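Local coordinates for protein acyl-CoA thioester hydrolase ybgC (Escherichia coli K-12, PDB 3GRH) that is a putative thioesterase of the outer membrane, built on the pectinesterase beta-helix but neither binding pectin nor showing pectinesterase activity, at residues 67-72 against 202-207; 110-115 against 140-145; 194-199 against 226-231; 206-211 against 238-243; 268-273 against 291-296. All coordinates share one frame; numbering follows the deposited sequence.

Interaction 1 (67-72 against 202-207); sequences SPITLP and GLQLQN
Ile69 lays its branches between the extended side chains of Gln204 and Gln206, which rise from the same face of strand 204-206. Its CG1 packs against the amide carbon of Gln204, CG1 to CD 3.8 Å, the isoleucine and the glutamine lying alongside each other and running in opposing senses. CD1 reaches deepest because CG1 stands anti to the carbonyl carbon (chi1 -63°) and the chain continues extended, bringing Ile69 CD1 to 3.6 Å from Leu205 O. On the other flank, Ile69 CB lies 3.8 Å from Gln206 NE2. This apolar wedge is the tight part of the contact. Leu71 adds only a marginal touch, CD1 to Gln206 OE1 at 4.0 Å. Toward solvent the two segments are joined through water. One water gives a hydrogen bond to Ile69 O and accepts from Gln206 NE2 (2.7 Å), a second donates to both Ile69 O and Gln206 OE1, and a third accepts from Thr70 N and donates to Gln204 OE1 (2.7 Å). Gln204 OE1 is also bonded to Thr131, a residue of the adjoining strand 130-134. The arrangement is that of an irregular loop laid across the outer surface of a parallel beta-helix, over one of its sheets.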
# COMPACT_ATOMS: atom_id res chain seq x y z
N SER A 67 17.65 -2.77 -6.84
CA SER A 67 18.72 -2.04 -6.24
C SER A 67 18.04 -0.81 -5.65
O SER A 67 17.05 -0.32 -6.19
CB SER A 67 19.84 -1.70 -7.21
OG SER A 67 19.34 -1.09 -8.35
N PRO A 68 18.63 -0.21 -4.63
CA PRO A 68 18.05 1.03 -4.14
C PRO A 68 17.97 2.18 -5.11
O PRO A 68 18.70 2.30 -6.10
CB PRO A 68 18.98 1.46 -3.03
CG PRO A 68 19.91 0.41 -2.85
CD PRO A 68 19.79 -0.65 -3.86
N ILE A 69 17.02 3.05 -4.86
CA ILE A 69 16.87 4.22 -5.66
C ILE A 69 18.12 5.04 -5.66
O ILE A 69 18.70 5.23 -4.60
CB ILE A 69 15.62 5.03 -5.13
CG1 ILE A 69 14.35 4.21 -5.29
CG2 ILE A 69 15.51 6.38 -5.87
CD1 ILE A 69 13.08 4.79 -4.49
N THR A 70 18.58 5.49 -6.83
CA THR A 70 19.82 6.23 -6.97
C THR A 70 19.53 7.53 -7.64
O THR A 70 18.92 7.51 -8.68
CB THR A 70 20.79 5.53 -7.95
OG1 THR A 70 20.99 4.18 -7.56
CG2 THR A 70 22.13 6.28 -8.01
N LEU A 71 19.90 8.63 -7.03
CA LEU A 71 19.55 9.89 -7.67
C LEU A 71 20.67 10.38 -8.56
O LEU A 71 21.84 10.19 -8.26
CB LEU A 71 19.27 10.91 -6.59
CG LEU A 71 18.07 10.55 -5.70
CD1 LEU A 71 17.88 11.81 -4.82
CD2 LEU A 71 16.75 10.10 -6.43
N PRO A 72 20.30 11.04 -9.66
CA PRO A 72 21.22 11.47 -10.69
C PRO A 72 21.88 12.73 -10.24
O PRO A 72 21.36 13.42 -9.35
CB PRO A 72 20.26 11.76 -11.85
CG PRO A 72 19.08 12.34 -11.17
CD PRO A 72 18.92 11.45 -9.96
N GLY A 202 7.97 0.16 -12.63
CA GLY A 202 9.19 0.86 -12.34
C GLY A 202 9.13 2.16 -11.65
O GLY A 202 10.20 2.76 -11.47
N LEU A 203 7.97 2.62 -11.27
CA LEU A 203 7.85 3.88 -10.47
C LEU A 203 8.72 3.79 -9.26
O LEU A 203 8.73 2.79 -8.57
CB LEU A 203 6.42 4.04 -10.04
CG LEU A 203 6.13 5.35 -9.31
CD1 LEU A 203 5.92 6.49 -10.31
CD2 LEU A 203 4.85 5.11 -8.42
N GLN A 204 9.43 4.89 -8.97
CA GLN A 204 10.18 5.04 -7.76
C GLN A 204 9.76 6.33 -7.11
O GLN A 204 9.70 7.34 -7.78
CB GLN A 204 11.64 5.12 -8.11
CG GLN A 204 12.17 3.80 -8.59
CD GLN A 204 13.65 3.85 -8.96
OE1 GLN A 204 14.30 4.89 -9.13
NE2 GLN A 204 14.21 2.66 -9.15
N LEU A 205 9.42 6.30 -5.83
CA LEU A 205 9.05 7.50 -5.03
C LEU A 205 9.96 7.58 -3.82
O LEU A 205 10.24 6.59 -3.21
CB LEU A 205 7.63 7.41 -4.52
CG LEU A 205 6.55 7.30 -5.54
CD1 LEU A 205 5.18 7.21 -4.89
CD2 LEU A 205 6.52 8.47 -6.55
N GLN A 206 10.49 8.76 -3.57
CA GLN A 206 11.39 8.94 -2.44
C GLN A 206 11.24 10.33 -1.83
O GLN A 206 11.22 11.32 -2.56
CB GLN A 206 12.81 8.70 -2.88
CG GLN A 206 13.82 8.78 -1.72
CD GLN A 206 15.16 8.23 -2.08
OE1 GLN A 206 16.07 9.01 -2.55
NE2 GLN A 206 15.35 6.94 -1.89
N ASN A 207 11.27 10.43 -0.49
CA ASN A 207 11.45 11.68 0.20
C ASN A 207 10.37 12.70 -0.07
O ASN A 207 10.60 13.87 -0.33
CB ASN A 207 12.84 12.29 -0.01
CG ASN A 207 13.15 13.37 1.01
OD1 ASN A 207 12.82 13.20 2.23
ND2 ASN A 207 13.89 14.38 0.60
O HOH W 1 17.54 5.39 -1.91
O HOH W 2 18.78 8.06 -3.12
O HOH W 3 16.98 4.95 -9.29

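Interaction 2 (110-115 against 140-145); sequences IAVMPG and IDVKIG
Gly115 O is gripped from the neighbouring strand by Lys143 N at 3.0 Å, the N-H pointing almost straight at it (163°), while the CA-H of Val142 makes a softer contact with the same oxygen. The glycine's own N-H is donated to Asp141 O at 3.1 Å, in the carbonyl plane, so both polar atoms of Gly115 are engaged in a parallel bridge with Val142. Val142 turns its two methyls to different tasks. With CG1 anti to the backbone N (chi1 165°), that methyl meets Val112 CG1 at 3.7 Å, the two valines crossing at a slant, and CG2 rests on Val112 O at 3.4 Å and on Met113 O at 3.6 Å. With an alanine here both methyls would be missing, which would probably leave Val112 CG1 without its partner and a gap beneath the bend at Met113 and Pro114. Beyond the bridge, Lys143 bends at its last torsion (chi4 77°) to bring Lys143 NZ to Ile140 O at 2.9 Å. Asp141 OD2 accepts from the backbone of Lys138. Backbone bonds thus set the register where strand 115-123 starts beside strand 142-146, and buried valine packing joins the end of strand 108-112 to strand 142-146.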
# COMPACT_ATOMS: atom_id res chain seq x y z
N ILE A 110 12.37 13.20 -11.76
CA ILE A 110 11.66 14.43 -11.53
C ILE A 110 11.90 14.82 -10.10
O ILE A 110 11.50 14.12 -9.18
CB ILE A 110 10.15 14.29 -11.78
CG1 ILE A 110 9.90 13.88 -13.20
CG2 ILE A 110 9.44 15.65 -11.46
CD1 ILE A 110 8.45 13.37 -13.50
N ALA A 111 12.61 15.91 -9.90
CA ALA A 111 12.86 16.45 -8.54
C ALA A 111 11.75 17.38 -8.18
O ALA A 111 11.31 18.14 -9.04
CB ALA A 111 14.22 17.19 -8.48
N VAL A 112 11.30 17.34 -6.93
CA VAL A 112 10.23 18.23 -6.47
C VAL A 112 10.78 19.05 -5.27
O VAL A 112 11.24 18.51 -4.28
CB VAL A 112 8.97 17.46 -6.05
CG1 VAL A 112 7.91 18.52 -5.73
CG2 VAL A 112 8.45 16.52 -7.14
N MET A 113 10.77 20.38 -5.42
CA MET A 113 11.26 21.30 -4.43
C MET A 113 10.28 21.38 -3.27
O MET A 113 9.09 21.16 -3.43
CB MET A 113 11.44 22.69 -5.02
CG MET A 113 12.56 22.73 -5.99
SD MET A 113 12.92 24.35 -6.57
CE MET A 113 13.44 25.21 -5.07
N PRO A 114 10.78 21.70 -2.09
CA PRO A 114 9.89 21.87 -0.95
C PRO A 114 8.70 22.79 -1.26
O PRO A 114 8.86 23.83 -1.91
CB PRO A 114 10.83 22.49 0.10
CG PRO A 114 12.14 21.90 -0.24
CD PRO A 114 12.20 21.85 -1.73
N GLY A 115 7.53 22.36 -0.85
CA GLY A 115 6.29 23.09 -1.05
C GLY A 115 5.10 22.20 -0.91
O GLY A 115 5.23 21.03 -0.59
N ILE A 140 8.30 15.31 4.89
CA ILE A 140 7.16 16.21 5.09
C ILE A 140 7.29 17.56 4.38
O ILE A 140 6.37 18.38 4.33
CB ILE A 140 6.90 16.36 6.62
CG1 ILE A 140 5.49 16.96 6.84
CG2 ILE A 140 8.00 17.14 7.30
CD1 ILE A 140 4.29 15.98 6.48
N ASP A 141 8.49 17.86 3.91
CA ASP A 141 8.77 19.11 3.25
C ASP A 141 8.18 19.24 1.87
O ASP A 141 8.03 20.36 1.44
CB ASP A 141 10.27 19.32 3.29
CG ASP A 141 10.74 19.64 4.76
OD1 ASP A 141 9.98 20.34 5.52
OD2 ASP A 141 11.88 19.26 5.20
N VAL A 142 7.84 18.11 1.19
CA VAL A 142 7.20 18.13 -0.10
C VAL A 142 5.85 17.44 0.15
O VAL A 142 5.84 16.25 0.43
CB VAL A 142 8.03 17.40 -1.16
CG1 VAL A 142 7.16 17.12 -2.41
CG2 VAL A 142 9.29 18.17 -1.46
N LYS A 143 4.75 18.14 -0.02
CA LYS A 143 3.40 17.64 0.29
C LYS A 143 2.57 17.63 -0.97
O LYS A 143 2.39 18.64 -1.57
CB LYS A 143 2.71 18.54 1.28
CG LYS A 143 3.40 18.61 2.63
CD LYS A 143 2.69 19.49 3.61
CE LYS A 143 3.22 19.51 5.02
NZ LYS A 143 4.49 20.37 5.16
N ILE A 144 2.08 16.49 -1.33
CA ILE A 144 1.20 16.30 -2.48
C ILE A 144 -0.16 15.92 -1.94
O ILE A 144 -0.26 15.00 -1.13
CB ILE A 144 1.71 15.14 -3.32
CG1 ILE A 144 3.06 15.50 -3.91
CG2 ILE A 144 0.63 14.79 -4.41
CD1 ILE A 144 3.66 14.25 -4.63
N GLY A 145 -1.20 16.67 -2.24
CA GLY A 145 -2.48 16.37 -1.61
C GLY A 145 -3.67 16.91 -2.38
O GLY A 145 -3.62 17.83 -3.18

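Interaction 3 (194-199 against 226-231); sequences AVFWSQ and VALRTD
Trp197 and Arg229 both carry CG anti to the backbone N (chi1 175° and 172°), and with the arginine extended as far as NE the two side chains run together from the same face of the parallel strands. The guanidinium lies flat on the indole, centres 3.9 Å apart and planes 23° from parallel, and Arg229 CD sits over the five-membered ring in a CH-pi contact. At the indole edge, Trp197 NE1 donates a nearly straight bond to Asp231 OD2 (3.0 Å), meeting it from above the carboxylate plane. Gln199 NE2 reaches Asp231 OD2 at 2.8 Å on its anti lone pair, while Gln199 OE1 is bonded to Tyr175. The other carboxylate oxygen, OD1, offers its syn lone pair to Arg229 NE at 3.0 Å in a salt bridge. This buried acid is therefore held on both oxygens, and the guanidinium, with NH1 bonded to Asn258 OD1, is kept from turning. On the other face, Phe196 CD2 meets Leu228 CD1 at 3.3 Å. Strand 115-123 flanks strand 196-198, strand 249-251 flanks strand 228-230, and helix 174-181 packs on Trp197, whose ring also meets Tyr122 edge-to-face.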
# COMPACT_ATOMS: atom_id res chain seq x y z
N ALA A 194 -8.10 8.19 -5.50
CA ALA A 194 -6.68 8.39 -5.23
C ALA A 194 -6.16 9.74 -5.59
O ALA A 194 -6.42 10.20 -6.72
CB ALA A 194 -5.79 7.25 -5.92
N VAL A 195 -5.32 10.32 -4.74
CA VAL A 195 -4.62 11.58 -5.06
C VAL A 195 -3.50 11.29 -6.05
O VAL A 195 -3.30 12.01 -7.01
CB VAL A 195 -4.07 12.26 -3.77
CG1 VAL A 195 -3.24 13.50 -4.15
CG2 VAL A 195 -5.23 12.58 -2.81
N PHE A 196 -2.70 10.27 -5.75
CA PHE A 196 -1.56 9.87 -6.56
C PHE A 196 -1.90 8.48 -7.04
O PHE A 196 -2.07 7.57 -6.25
CB PHE A 196 -0.28 9.86 -5.70
CG PHE A 196 0.96 9.81 -6.44
CD1 PHE A 196 1.82 10.92 -6.50
CD2 PHE A 196 1.30 8.73 -7.15
CE1 PHE A 196 2.97 10.87 -7.19
CE2 PHE A 196 2.50 8.71 -7.94
CZ PHE A 196 3.30 9.80 -7.92
N TRP A 197 -2.00 8.32 -8.36
CA TRP A 197 -2.32 7.02 -8.97
C TRP A 197 -1.35 6.75 -10.06
O TRP A 197 -1.19 7.50 -10.98
CB TRP A 197 -3.70 7.08 -9.55
CG TRP A 197 -4.19 5.92 -10.32
CD1 TRP A 197 -3.66 4.66 -10.35
CD2 TRP A 197 -5.37 5.86 -11.16
NE1 TRP A 197 -4.40 3.87 -11.19
CE2 TRP A 197 -5.41 4.60 -11.73
CE3 TRP A 197 -6.28 6.82 -11.60
CZ2 TRP A 197 -6.39 4.22 -12.62
CZ3 TRP A 197 -7.29 6.43 -12.41
CH2 TRP A 197 -7.33 5.17 -12.94
N SER A 198 -0.62 5.67 -9.87
CA SER A 198 0.36 5.21 -10.87
C SER A 198 0.04 3.88 -11.45
O SER A 198 -0.32 2.99 -10.72
CB SER A 198 1.70 5.14 -10.23
OG SER A 198 2.71 4.67 -11.13
N GLN A 199 0.18 3.78 -12.79
CA GLN A 199 0.24 2.50 -13.45
C GLN A 199 1.62 2.25 -14.03
O GLN A 199 1.83 1.32 -14.83
CB GLN A 199 -0.77 2.42 -14.56
CG GLN A 199 -2.17 2.66 -14.06
CD GLN A 199 -3.12 1.94 -14.90
OE1 GLN A 199 -3.03 1.98 -16.14
NE2 GLN A 199 -3.97 1.15 -14.26
N VAL A 226 -8.28 7.36 -0.89
CA VAL A 226 -6.94 6.86 -1.14
C VAL A 226 -5.96 7.99 -1.31
O VAL A 226 -6.22 8.96 -2.03
CB VAL A 226 -6.95 5.93 -2.40
CG1 VAL A 226 -5.53 5.45 -2.70
CG2 VAL A 226 -7.93 4.77 -2.23
N ALA A 227 -4.80 7.85 -0.66
CA ALA A 227 -3.69 8.75 -0.83
C ALA A 227 -2.88 8.30 -2.04
O ALA A 227 -2.73 9.02 -2.96
CB ALA A 227 -2.84 8.79 0.39
N LEU A 228 -2.36 7.08 -2.00
CA LEU A 228 -1.47 6.54 -3.07
C LEU A 228 -2.10 5.25 -3.54
O LEU A 228 -2.27 4.36 -2.78
CB LEU A 228 -0.12 6.25 -2.50
CG LEU A 228 0.86 5.65 -3.48
CD1 LEU A 228 1.07 6.38 -4.79
CD2 LEU A 228 2.21 5.56 -2.71
N ARG A 229 -2.30 5.15 -4.85
CA ARG A 229 -2.65 3.91 -5.52
C ARG A 229 -1.57 3.54 -6.49
O ARG A 229 -1.12 4.40 -7.27
CB ARG A 229 -3.91 4.10 -6.27
CG ARG A 229 -4.28 2.95 -7.15
CD ARG A 229 -5.60 3.01 -7.78
NE ARG A 229 -5.77 1.98 -8.81
CZ ARG A 229 -6.79 1.98 -9.65
NH1 ARG A 229 -7.77 2.88 -9.55
NH2 ARG A 229 -6.81 1.10 -10.62
N THR A 230 -1.11 2.30 -6.43
CA THR A 230 -0.09 1.87 -7.38
C THR A 230 -0.52 0.55 -8.00
O THR A 230 -0.95 -0.35 -7.31
CB THR A 230 1.33 1.87 -6.80
OG1 THR A 230 2.25 1.35 -7.77
CG2 THR A 230 1.44 1.03 -5.58
N ASP A 231 -0.45 0.50 -9.33
CA ASP A 231 -0.83 -0.73 -10.10
C ASP A 231 0.36 -1.31 -10.87
O ASP A 231 0.24 -2.42 -11.43
CB ASP A 231 -1.92 -0.38 -11.17
CG ASP A 231 -3.15 0.31 -10.64
OD1 ASP A 231 -3.36 0.31 -9.40
OD2 ASP A 231 -3.91 0.90 -11.51
O HOH W 4 2.89 2.07 -10.38

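Interaction 4 (206-211 against 238-243); sequences QNLTIE and NNVNIL
Strands 208-211 and 240-243 run parallel, their axes 4.8 Å apart and 11° from aligned, with each residue paired to the one 32 positions later. Leu208 O accepts from Asn241 N at 3.0 Å, Asn241 O from Ile210 N and Ile210 O from Leu243 N, both at 2.9 Å, while CA-H groups make further contacts with the same carbonyls. Both chains turn a corner just before, at Asn207 and Asn239, where phi is positive at both and the chains swing from one sheet of the coil to the next. There the regular bonding gives way: Asn207 N makes weak bonds to the carbonyls of both Asn238 and Asn239.

The two corner asparagines run alongside each other, their amide planes 10° apart. One water donates to Asn207 OD1 and accepts weakly from Asn239 ND2; Asn207 ND2 itself is bonded to the carbonyls of Gly134 and Gly136. On the outward face Asn241 ND2 donates to Thr209 OG1 at 3.2 Å, tilted from its amide plane, and that hydroxyl is also bonded to Pro139 O. Thr209 CG2 packs on Leu243 CD1 at 3.7 Å. Asn238 OD1 takes a weak, bent bond from Gln206 NE2, and its amide nitrogen is committed to Thr271 and Asn272. Inward, Leu208 CD1 meets Val240 CG1 at 4.0 Å.

Chemically, then, the stacked coils present an apolar interior of Leu208, Val240, Ile210 and Ile242, whereas amides and a hydroxyl join successive coils along the outside and at the corner.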
# COMPACT_ATOMS: atom_id res chain seq x y z
N GLN A 206 10.49 8.76 -3.57
CA GLN A 206 11.39 8.94 -2.44
C GLN A 206 11.24 10.33 -1.83
O GLN A 206 11.22 11.32 -2.56
CB GLN A 206 12.81 8.70 -2.88
CG GLN A 206 13.82 8.78 -1.72
CD GLN A 206 15.16 8.23 -2.08
OE1 GLN A 206 16.07 9.01 -2.55
NE2 GLN A 206 15.35 6.94 -1.89
N ASN A 207 11.27 10.43 -0.49
CA ASN A 207 11.45 11.68 0.20
C ASN A 207 10.37 12.70 -0.07
O ASN A 207 10.60 13.87 -0.33
CB ASN A 207 12.84 12.29 -0.01
CG ASN A 207 13.15 13.37 1.01
OD1 ASN A 207 12.82 13.20 2.23
ND2 ASN A 207 13.89 14.38 0.60
N LEU A 208 9.12 12.27 0.05
CA LEU A 208 7.97 13.13 -0.13
C LEU A 208 6.78 12.60 0.64
O LEU A 208 6.85 11.54 1.21
CB LEU A 208 7.58 13.34 -1.57
CG LEU A 208 7.54 12.17 -2.48
CD1 LEU A 208 6.27 11.39 -2.27
CD2 LEU A 208 7.69 12.59 -3.88
N THR A 209 5.72 13.40 0.68
CA THR A 209 4.50 13.10 1.43
C THR A 209 3.37 13.12 0.47
O THR A 209 3.24 14.03 -0.31
CB THR A 209 4.22 14.11 2.56
OG1 THR A 209 5.34 13.99 3.48
CG2 THR A 209 2.93 13.79 3.31
N ILE A 210 2.53 12.10 0.56
CA ILE A 210 1.29 12.03 -0.27
C ILE A 210 0.12 11.86 0.69
O ILE A 210 0.16 11.02 1.55
CB ILE A 210 1.29 10.90 -1.23
CG1 ILE A 210 2.40 11.06 -2.29
CG2 ILE A 210 -0.08 10.84 -1.90
CD1 ILE A 210 2.81 9.76 -3.01
N GLU A 211 -0.87 12.75 0.60
CA GLU A 211 -1.96 12.81 1.61
C GLU A 211 -3.28 12.97 0.84
O GLU A 211 -3.40 13.81 -0.02
CB GLU A 211 -1.73 13.97 2.58
CG GLU A 211 -2.75 14.09 3.67
CD GLU A 211 -2.38 15.00 4.80
OE1 GLU A 211 -1.26 14.81 5.35
OE2 GLU A 211 -3.22 15.84 5.19
N ASN A 238 10.43 4.67 -1.09
CA ASN A 238 11.43 4.72 -0.04
C ASN A 238 11.36 6.05 0.68
O ASN A 238 11.36 7.11 0.06
CB ASN A 238 12.84 4.49 -0.59
CG ASN A 238 13.86 4.60 0.49
OD1 ASN A 238 14.75 5.50 0.46
ND2 ASN A 238 13.74 3.74 1.48
N ASN A 239 11.29 6.02 2.00
CA ASN A 239 11.28 7.27 2.82
C ASN A 239 10.19 8.20 2.37
O ASN A 239 10.43 9.37 2.06
CB ASN A 239 12.63 7.97 2.77
CG ASN A 239 12.79 9.02 3.85
OD1 ASN A 239 12.19 8.92 4.93
ND2 ASN A 239 13.56 10.06 3.52
N VAL A 240 8.97 7.67 2.31
CA VAL A 240 7.75 8.42 1.93
C VAL A 240 6.81 8.41 3.09
O VAL A 240 6.68 7.40 3.79
CB VAL A 240 7.15 7.87 0.61
CG1 VAL A 240 5.71 8.39 0.30
CG2 VAL A 240 8.05 8.17 -0.54
N ASN A 241 6.04 9.48 3.26
CA ASN A 241 4.92 9.47 4.21
C ASN A 241 3.65 9.37 3.39
O ASN A 241 3.47 10.16 2.47
CB ASN A 241 4.81 10.80 4.99
CG ASN A 241 5.98 11.06 5.89
OD1 ASN A 241 6.60 10.18 6.42
ND2 ASN A 241 6.37 12.33 5.97
N ILE A 242 2.81 8.40 3.72
CA ILE A 242 1.51 8.22 3.07
C ILE A 242 0.43 8.38 4.10
O ILE A 242 0.38 7.60 5.05
CB ILE A 242 1.41 6.81 2.39
CG1 ILE A 242 2.65 6.48 1.58
CG2 ILE A 242 0.20 6.88 1.52
CD1 ILE A 242 2.65 5.00 1.14
N LEU A 243 -0.34 9.47 3.97
CA LEU A 243 -1.20 9.94 5.04
C LEU A 243 -2.64 9.92 4.60
O LEU A 243 -3.02 10.47 3.56
CB LEU A 243 -0.82 11.36 5.48
CG LEU A 243 0.60 11.49 5.94
CD1 LEU A 243 0.90 12.92 6.31
CD2 LEU A 243 1.01 10.58 7.03
O HOH W 5 14.96 13.16 3.95

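Interaction 5 (268-273 against 291-296); sequences TLVTNS and DNTEFR
Consecutive coils of the beta-helix meet here at a corner, where strand 267-271 ends, strand 287-291 ends beside it, and both chains turn toward the next sheet. Asp291 N donates to Val270 O at 2.8 Å, and Asn272 N to Asp291 O at 3.0 Å, enclosing the parallel pair Thr271-Asp291. Past the turn, Glu294 N bonds to Ser273 O at 2.9 Å, so the register survives the change of direction. Asn272 and Asn292 occupy equivalent corner positions, both with positive phi. Their side chains point the same way with amide planes 22° apart, and Asn272 ND2 rests 3.6 Å from Asn292 CB; Asn272 OD1 is turned to Asn238 of the coil before.

Thr293 fills the inside of the bend. With OG1 anti to the carbonyl carbon (chi1 -69°), the hydroxyl turns back to make a weak bond to Asp291 O, and Thr293 OG1 lies 3.9 Å from Val270 CG1. Its methyl CG2 sits 3.5 Å from Ser273 O and over one face of the Phe295 ring. Without this side chain, as with a glycine in its place, the Phe295 face would lose its methyl and the turn would probably become freer to move. Ser273 mirrors this with a firmer bond, OG to Thr271 O at 2.9 Å, and also accepts from Val240 N of the preceding coil. Asparagines in matching positive-phi corner positions of successive coils recall those of other right-handed parallel beta-helices such as pectate lyases, the fold this pectinesterase-family protein shares.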
# COMPACT_ATOMS: atom_id res chain seq x y z
N THR A 268 5.64 -4.73 -5.37
CA THR A 268 6.00 -3.42 -4.79
C THR A 268 6.86 -3.60 -3.57
O THR A 268 6.54 -4.43 -2.72
CB THR A 268 4.67 -2.65 -4.43
OG1 THR A 268 3.82 -2.61 -5.60
CG2 THR A 268 4.91 -1.27 -3.95
N LEU A 269 7.87 -2.75 -3.41
CA LEU A 269 8.71 -2.73 -2.21
C LEU A 269 8.55 -1.37 -1.55
O LEU A 269 8.87 -0.35 -2.20
CB LEU A 269 10.19 -2.94 -2.56
CG LEU A 269 11.14 -2.86 -1.38
CD1 LEU A 269 10.81 -3.95 -0.41
CD2 LEU A 269 12.52 -2.92 -1.91
N VAL A 270 8.13 -1.34 -0.30
CA VAL A 270 7.99 -0.07 0.46
C VAL A 270 8.98 -0.17 1.63
O VAL A 270 8.94 -1.13 2.41
CB VAL A 270 6.57 0.06 1.04
CG1 VAL A 270 6.41 1.37 1.91
CG2 VAL A 270 5.52 -0.00 -0.06
N THR A 271 9.95 0.73 1.67
CA THR A 271 10.96 0.74 2.69
C THR A 271 11.05 2.07 3.43
O THR A 271 10.84 3.16 2.82
CB THR A 271 12.35 0.46 2.09
OG1 THR A 271 12.65 1.37 1.00
CG2 THR A 271 12.40 -1.00 1.53
N ASN A 272 11.34 2.01 4.74
CA ASN A 272 11.74 3.20 5.45
C ASN A 272 10.66 4.27 5.42
O ASN A 272 10.98 5.43 5.41
CB ASN A 272 13.04 3.76 4.92
CG ASN A 272 14.12 2.78 4.92
OD1 ASN A 272 14.90 2.59 3.91
ND2 ASN A 272 14.21 2.13 6.01
N SER A 273 9.40 3.86 5.40
CA SER A 273 8.27 4.76 5.18
C SER A 273 7.34 4.85 6.39
O SER A 273 7.57 4.19 7.39
CB SER A 273 7.51 4.42 3.93
OG SER A 273 8.33 4.62 2.74
N ASP A 291 9.30 -3.05 4.48
CA ASP A 291 10.48 -3.27 5.33
C ASP A 291 10.77 -1.98 6.09
O ASP A 291 10.80 -0.88 5.49
CB ASP A 291 11.64 -3.76 4.53
CG ASP A 291 12.78 -4.33 5.40
OD1 ASP A 291 13.76 -4.83 4.78
OD2 ASP A 291 12.75 -4.31 6.66
N ASN A 292 10.99 -2.06 7.40
CA ASN A 292 11.24 -0.90 8.19
C ASN A 292 10.30 0.26 7.97
O ASN A 292 10.72 1.43 7.85
CB ASN A 292 12.66 -0.50 7.98
CG ASN A 292 13.59 -1.55 8.53
OD1 ASN A 292 13.70 -1.68 9.75
ND2 ASN A 292 14.26 -2.32 7.66
N THR A 293 9.03 -0.09 7.94
CA THR A 293 7.96 0.86 7.77
C THR A 293 7.23 0.98 9.08
O THR A 293 7.03 0.02 9.82
CB THR A 293 7.09 0.46 6.58
OG1 THR A 293 7.89 0.66 5.41
CG2 THR A 293 5.84 1.33 6.49
N GLU A 294 6.81 2.19 9.41
CA GLU A 294 5.95 2.43 10.57
C GLU A 294 4.54 2.60 10.13
O GLU A 294 4.21 3.35 9.20
CB GLU A 294 6.39 3.69 11.30
CG GLU A 294 5.52 3.99 12.52
CD GLU A 294 5.95 5.17 13.39
OE1 GLU A 294 7.03 5.80 13.21
OE2 GLU A 294 5.15 5.50 14.28
N PHE A 295 3.65 1.86 10.77
CA PHE A 295 2.23 1.96 10.54
C PHE A 295 1.58 2.56 11.78
O PHE A 295 1.80 2.08 12.90
CB PHE A 295 1.66 0.58 10.28
CG PHE A 295 2.23 -0.12 9.11
CD1 PHE A 295 1.65 -0.04 7.93
CD2 PHE A 295 3.33 -0.92 9.25
CE1 PHE A 295 2.19 -0.75 6.85
CE2 PHE A 295 3.91 -1.54 8.17
CZ PHE A 295 3.30 -1.43 6.95
N ARG A 296 0.84 3.65 11.60
CA ARG A 296 0.19 4.35 12.73
C ARG A 296 -1.29 4.39 12.50
O ARG A 296 -1.79 4.87 11.44
CB ARG A 296 0.71 5.78 12.88
CG ARG A 296 -0.03 6.62 13.92
CD ARG A 296 0.61 6.49 15.28
NE ARG A 296 2.03 6.90 15.23
CZ ARG A 296 2.86 6.99 16.26
NH1 ARG A 296 2.46 6.74 17.52
NH2 ARG A 296 4.11 7.35 16.04

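Overall arrangement
Interactions 2 to 5 all rest on parallel backbone bonding between coils, and what they add differs with place. Interaction 3, wholly buried, adds a charged pair, an indole and an amide locked together, with Val226 about 9 Å, side chain to side chain, from Asp280, the predicted nucleophile. Interactions 2 and 4, partly buried, add apolar packing inside, and interaction 5 adds hydroxyls at the corner. Interactions 2 and 4 adjoin through strands 142-146 and 208-212, interactions 4 and 5 through the Asn238 side chain. Interaction 1 shares Gln206 and Asn207 with interaction 4 but is the most peripheral in character, an irregular loop held mainly by Ile69 and bridging waters, although its Leu205 points inward onto Phe196 and Leu228 of interaction 3.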